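Local coordinates for fiber (Bovine adenovirus 4, PDB 4UE0), which forms the trimeric head domain at the end of the viral fibre and probably helps the virion attach to receptors on the host cell, at residues Lys84-Thr89 with Ser103-Asn108; Phe70-Thr75 with Trp114-Thr119. All coordinates share one frame; numbering follows the deposited sequence.

Interaction 1. Residues Lys84-Thr89 with Ser103-Asn108; sequences KTYGVT and SSLEPN
The aromatic ring of Tyr86 is sandwiched between a methyl group of the loop 103-108 and a methylene of its own strand. On one face Leu105 CD2 sits almost exactly over the middle of the ring, 3.6 Å from the centroid and 2° off the normal, a well-centred CH-pi contact. Ser103 OG and Ser104 O each approach Tyr86 CE2 obliquely, at 3.5 Å, and with Leu105 they make up the tight part of the contact. Lys84 CG backs the opposite face from within the strand, displaced toward the rim. The lysine reaches this place because its CG stands anti to the backbone N (chi1 -179°); a bend at chi2 then carries the chain on toward the serine, with Lys84 CE 3.4 Å from Ser103 OG. No direct hydrogen bond crosses between the segments; on the looser, solvent side water links them. One water joins Thr85 O to Ser103 OG, at 2.8 Å from the latter. A second water is hydrogen-bonded to Tyr86 OH and more weakly to Ser104 O; its link to Glu106 OE2 belongs to one of two conformers and is doubtful. Gln76 OE1 accepts a hydrogen bond from Glu106 N and a weak one from Tyr86 OH, thus contacting both the loop backbone and the phenol. Strand 83-93, which carries Tyr86, runs between strands 70-77 and 96-101 in a four-stranded antiparallel sheet, and the loop 103-108 follows strand 96-101 on its way to strand 114-120.

Interaction 2. Residues Phe70-Thr75 with Trp114-Thr119; sequences FYASCT and WTASIT
The Phe70 ring receives Ile118 CD1 over one face, in a CH-pi contact 3.7 Å from the centroid and shifted toward the CD2-CE2 side. At its edge, near the ring plane, lies the backbone nitrogen of Ser117, while Phe64 meets Phe70 in an edge-to-face pairing. With CG anti to the carbonyl carbon (chi1 -67°), the ring swings across to Ile118 and leaves Phe70 CB 3.8 Å from Ala116 CB. The Trp114 indole is approached obliquely: Ala72 CB comes to 3.8 Å from Trp114 CE3 on the six-membered ring, and Cys74 CB lies against CD1 of the five-membered ring. Ser73 O also comes in obliquely, 3.3 Å from Trp114 CB. Cys74 SG adds an oblique sulfur-aromatic contact, 5.3 Å from the centroid of the smaller ring. The two strands run nearly antiparallel, at 155°, yet no direct hydrogen bond joins them: strand 70-77 borders one four-stranded antiparallel sheet and strand 114-120 the other. These border strands run side by side where the two sheets of the beta-sandwich meet, and their inward side chains pack into its interior. Between Phe70 and Trp114 the small Ala72 and Ala116 probably allow the close approach of the backbones, with Ala72 CA 5.2 Å from Ala116 CA. A water spans the gap next to this pair, accepting from Ser117 N at 2.9 Å and probably donating to Tyr71 O. The side chains of Tyr71 and Ser117 point away from the opposing strand and engage a second subunit instead. Tyr71 OH is hydrogen-bonded to Thr75 of that subunit and Ser117 OG to its Ser41; within the chain, Leu38 and Cys40 of strand 34-40 and Ile90 of strand 83-93 pack against Trp114.

How the interactions relate
Strands 70-77 and 83-93 are consecutive in the chain and adjacent in one sheet, so interactions 1 and 2 share a direct backbone seam although their centres lie about 14 Å apart. Tyr86 N is 2.8 Å from Cys74 O, and Val88 N is equally far from Ala72 O, both probable hydrogen bonds. Interaction 1 fastens the loop after strand 96-101 to this sheet; interaction 2 joins the sheet's border strand to the other sheet of the head, and its sequence span encloses that of interaction 1. Both also reach a second subunit: Thr85 packs on its Ile83, and Ser73 on its Thr75.

Interaction 1. Residues Lys84-Thr89 with Ser103-Asn108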
loop_
_atom_site.group_PDB
_atom_site.type_symbol
_atom_site.label_atom_id
_atom_site.label_comp_id
_atom_site.label_asym_id
_atom_site.label_seq_id
_atom_site.Cartn_x
_atom_site.Cartn_y
_atom_site.Cartn_z
ATOM N N LYS A 84 -13.611 -6.456 -4.990
ATOM C CA LYS A 84 -14.308 -5.316 -4.417
ATOM C C LYS A 84 -13.299 -4.469 -3.666
ATOM O O LYS A 84 -12.540 -4.992 -2.848
ATOM C CB LYS A 84 -15.425 -5.763 -3.444
ATOM C CG LYS A 84 -16.208 -4.607 -2.836
ATOM C CD LYS A 84 -17.352 -4.079 -3.669
ATOM C CE LYS A 84 -18.321 -3.324 -2.758
ATOM N NZ LYS A 84 -19.584 -2.929 -3.434
ATOM N N THR A 85 -13.285 -3.175 -3.960
ATOM C CA THR A 85 -12.443 -2.202 -3.259
ATOM C C THR A 85 -13.294 -1.416 -2.272
ATOM O O THR A 85 -14.389 -0.971 -2.598
ATOM C CB THR A 85 -11.764 -1.268 -4.259
ATOM O OG1 THR A 85 -11.008 -2.047 -5.183
ATOM C CG2 THR A 85 -10.827 -0.305 -3.570
ATOM N N TYR A 86 -12.792 -1.276 -1.050
ATOM C CA TYR A 86 -13.435 -0.543 0.032
ATOM C C TYR A 86 -12.604 0.624 0.462
ATOM O O TYR A 86 -11.379 0.493 0.610
ATOM C CB TYR A 86 -13.657 -1.435 1.248
ATOM C CG TYR A 86 -14.404 -2.703 0.954
ATOM C CD1 TYR A 86 -13.716 -3.855 0.595
ATOM C CD2 TYR A 86 -15.786 -2.785 1.056
ATOM C CE1 TYR A 86 -14.352 -5.036 0.338
ATOM C CE2 TYR A 86 -16.451 -3.978 0.782
ATOM C CZ TYR A 86 -15.735 -5.098 0.443
ATOM O OH TYR A 86 -16.405 -6.282 0.171
ATOM N N GLY A 87 -13.265 1.752 0.672
ATOM C CA GLY A 87 -12.643 2.856 1.356
ATOM C C GLY A 87 -12.649 2.615 2.860
ATOM O O GLY A 87 -13.617 2.060 3.388
ATOM N N VAL A 88 -11.574 3.005 3.533
ATOM C CA VAL A 88 -11.400 2.803 4.967
ATOM C C VAL A 88 -11.117 4.165 5.599
ATOM O O VAL A 88 -10.149 4.813 5.250
ATOM C CB VAL A 88 -10.224 1.861 5.268
ATOM C CG1 VAL A 88 -10.231 1.537 6.756
ATOM C CG2 VAL A 88 -10.282 0.591 4.436
ATOM N N THR A 89 -12.039 4.613 6.437
ATOM C CA THR A 89 -11.906 5.916 7.105
ATOM C C THR A 89 -11.754 5.659 8.591
ATOM O O THR A 89 -12.628 5.019 9.187
ATOM C CB THR A 89 -13.143 6.787 6.812
ATOM O OG1 THR A 89 -13.269 6.977 5.383
ATOM C CG2 THR A 89 -12.999 8.150 7.481
ATOM N N SER A 103 -18.593 0.180 2.299
ATOM C CA SER A 103 -19.736 -0.688 2.185
ATOM C C SER A 103 -19.462 -1.904 3.063
ATOM O O SER A 103 -18.337 -2.102 3.551
ATOM C CB SER A 103 -20.048 -0.980 0.715
ATOM O OG SER A 103 -19.079 -1.706 0.092
ATOM N N SER A 104 -20.489 -2.713 3.260
ATOM C CA SER A 104 -20.341 -3.870 4.125
ATOM C C SER A 104 -19.363 -4.883 3.540
ATOM O O SER A 104 -19.384 -5.193 2.364
ATOM C CB SER A 104 -21.705 -4.510 4.401
ATOM O OG SER A 104 -22.298 -5.016 3.218
ATOM N N LEU A 105 -18.524 -5.417 4.409
ATOM C CA LEU A 105 -17.576 -6.436 4.002
ATOM C C LEU A 105 -18.294 -7.777 3.755
ATOM O O LEU A 105 -19.353 -8.058 4.311
ATOM C CB LEU A 105 -16.497 -6.602 5.076
ATOM C CG LEU A 105 -15.674 -5.361 5.381
ATOM C CD1 LEU A 105 -14.742 -5.637 6.550
ATOM C CD2 LEU A 105 -14.861 -4.946 4.190
ATOM N N GLU A 106 -17.723 -8.596 2.877
ATOM C CA GLU A 106 -18.212 -9.954 2.678
ATOM C C GLU A 106 -17.730 -10.836 3.820
ATOM O O GLU A 106 -16.529 -10.891 4.099
ATOM C CB GLU A 106 -17.685 -10.557 1.382
ATOM C CG GLU A 106 -18.043 -9.768 0.146
ATOM C CD GLU A 106 -19.516 -9.807 -0.149
ATOM O OE1 GLU A 106 -20.147 -10.866 0.044
ATOM O OE2 GLU A 106 -20.049 -8.773 -0.588
ATOM N N PRO A 107 -18.632 -11.584 4.464
ATOM C CA PRO A 107 -18.166 -12.491 5.499
ATOM C C PRO A 107 -17.224 -13.579 4.981
ATOM O O PRO A 107 -17.427 -14.106 3.899
ATOM C CB PRO A 107 -19.471 -13.145 5.999
ATOM C CG PRO A 107 -20.576 -12.215 5.596
ATOM C CD PRO A 107 -20.096 -11.624 4.310
ATOM N N ASN A 108 -16.250 -13.940 5.800
ATOM C CA ASN A 108 -15.424 -15.135 5.582
ATOM C C ASN A 108 -14.542 -15.080 4.331
ATOM O O ASN A 108 -14.170 -16.104 3.781
ATOM C CB ASN A 108 -16.287 -16.407 5.619
ATOM C CG ASN A 108 -17.158 -16.452 6.857
ATOM O OD1 ASN A 108 -18.393 -16.625 6.783
ATOM N ND2 ASN A 108 -16.537 -16.228 7.989
HETATM O O HOH W 1 -16.997 -0.287 -1.157
HETATM O O HOH W 2 -18.982 -6.497 -0.795
#

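Interaction 2. Residues Phe70-Thr75 with Trp114-Thr119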
loop_
_atom_site.group_PDB
_atom_site.type_symbol
_atom_site.label_atom_id
_atom_site.label_comp_id
_atom_site.label_asym_id
_atom_site.label_seq_id
_atom_site.Cartn_x
_atom_site.Cartn_y
_atom_site.Cartn_z
ATOM N N PHE A 70 -7.930 9.465 8.937
ATOM C CA PHE A 70 -7.117 8.701 8.012
ATOM C C PHE A 70 -8.024 8.078 6.949
ATOM O O PHE A 70 -9.126 7.625 7.261
ATOM C CB PHE A 70 -6.362 7.605 8.736
ATOM C CG PHE A 70 -5.318 8.092 9.692
ATOM C CD1 PHE A 70 -5.610 8.325 11.029
ATOM C CD2 PHE A 70 -4.006 8.251 9.275
ATOM C CE1 PHE A 70 -4.630 8.773 11.894
ATOM C CE2 PHE A 70 -3.025 8.673 10.158
ATOM C CZ PHE A 70 -3.338 8.938 11.456
ATOM N N TYR A 71 -7.529 8.041 5.704
ATOM C CA TYR A 71 -8.264 7.413 4.609
ATOM C C TYR A 71 -7.321 6.475 3.861
ATOM O O TYR A 71 -6.278 6.875 3.371
ATOM C CB TYR A 71 -8.878 8.469 3.635
ATOM C CG TYR A 71 -9.536 7.798 2.468
ATOM C CD1 TYR A 71 -10.713 7.045 2.626
ATOM C CD2 TYR A 71 -8.918 7.767 1.248
ATOM C CE1 TYR A 71 -11.237 6.302 1.603
ATOM C CE2 TYR A 71 -9.444 7.036 0.191
ATOM C CZ TYR A 71 -10.581 6.255 0.377
ATOM O OH TYR A 71 -11.085 5.473 -0.628
ATOM N N ALA A 72 -7.743 5.216 3.721
ATOM C CA ALA A 72 -7.011 4.191 2.984
ATOM C C ALA A 72 -7.994 3.349 2.197
ATOM O O ALA A 72 -9.195 3.615 2.197
ATOM C CB ALA A 72 -6.186 3.335 3.936
ATOM N N SER A 73 -7.519 2.332 1.485
ATOM C CA SER A 73 -8.391 1.391 0.813
ATOM C C SER A 73 -7.905 -0.024 1.026
ATOM O O SER A 73 -6.736 -0.263 1.362
ATOM C CB SER A 73 -8.540 1.668 -0.678
ATOM O OG SER A 73 -7.341 1.349 -1.350
ATOM N N CYS A 74 -8.811 -0.961 0.845
ATOM C CA CYS A 74 -8.515 -2.373 0.904
ATOM C C CYS A 74 -9.414 -3.102 -0.050
ATOM O O CYS A 74 -10.311 -2.501 -0.653
ATOM C CB CYS A 74 -8.651 -2.887 2.346
ATOM S SG CYS A 74 -10.316 -2.831 2.991
ATOM N N THR A 75 -9.195 -4.415 -0.202
ATOM C CA THR A 75 -9.986 -5.212 -1.126
ATOM C C THR A 75 -10.369 -6.549 -0.513
ATOM O O THR A 75 -9.763 -7.033 0.431
ATOM C CB THR A 75 -9.244 -5.484 -2.452
ATOM O OG1 THR A 75 -8.143 -6.379 -2.233
ATOM C CG2 THR A 75 -8.773 -4.189 -3.129
ATOM N N TRP A 114 -3.726 -2.840 4.771
ATOM C CA TRP A 114 -3.737 -1.457 4.296
ATOM C C TRP A 114 -2.881 -0.603 5.172
ATOM O O TRP A 114 -2.591 -0.914 6.320
ATOM C CB TRP A 114 -5.175 -0.901 4.213
ATOM C CG TRP A 114 -5.989 -1.015 5.470
ATOM C CD1 TRP A 114 -6.901 -1.976 5.752
ATOM C CD2 TRP A 114 -6.011 -0.108 6.587
ATOM N NE1 TRP A 114 -7.495 -1.729 6.950
ATOM C CE2 TRP A 114 -6.944 -0.601 7.497
ATOM C CE3 TRP A 114 -5.308 1.061 6.911
ATOM C CZ2 TRP A 114 -7.176 0.013 8.727
ATOM C CZ3 TRP A 114 -5.517 1.643 8.137
ATOM C CH2 TRP A 114 -6.450 1.120 9.027
ATOM N N THR A 115 -2.508 0.539 4.605
ATOM C CA THR A 115 -1.754 1.535 5.312
ATOM C C THR A 115 -2.261 2.928 4.963
ATOM O O THR A 115 -2.495 3.207 3.801
ATOM C CB THR A 115 -0.237 1.538 4.937
ATOM O OG1 THR A 115 0.366 0.285 5.270
ATOM C CG2 THR A 115 0.507 2.674 5.674
ATOM N N ALA A 116 -2.353 3.778 5.969
ATOM C CA ALA A 116 -2.721 5.180 5.813
ATOM C C ALA A 116 -1.588 6.049 6.310
ATOM O O ALA A 116 -0.860 5.677 7.242
ATOM C CB ALA A 116 -3.982 5.509 6.608
ATOM N N SER A 117 -1.429 7.242 5.736
ATOM C CA SER A 117 -0.367 8.160 6.137
ATOM C C SER A 117 -0.875 9.591 6.045
ATOM O O SER A 117 -1.408 9.986 4.997
ATOM C CB SER A 117 0.843 8.046 5.150
ATOM O OG SER A 117 1.815 9.056 5.401
ATOM N N ILE A 118 -0.676 10.338 7.134
ATOM C CA ILE A 118 -0.944 11.770 7.183
ATOM C C ILE A 118 0.364 12.483 7.491
ATOM O O ILE A 118 1.085 12.092 8.400
ATOM C CB ILE A 118 -1.996 12.095 8.252
ATOM C CG1 ILE A 118 -3.375 11.670 7.796
ATOM C CG2 ILE A 118 -2.022 13.596 8.542
ATOM C CD1 ILE A 118 -4.462 11.779 8.841
ATOM N N THR A 119 0.633 13.554 6.747
ATOM C CA THR A 119 1.717 14.473 7.092
ATOM C C THR A 119 1.181 15.765 7.701
ATOM O O THR A 119 0.251 16.372 7.167
ATOM C CB THR A 119 2.524 14.833 5.841
ATOM O OG1 THR A 119 3.243 13.679 5.434
ATOM C CG2 THR A 119 3.471 16.001 6.101
HETATM O O HOH W 3 -3.748 7.749 4.028
#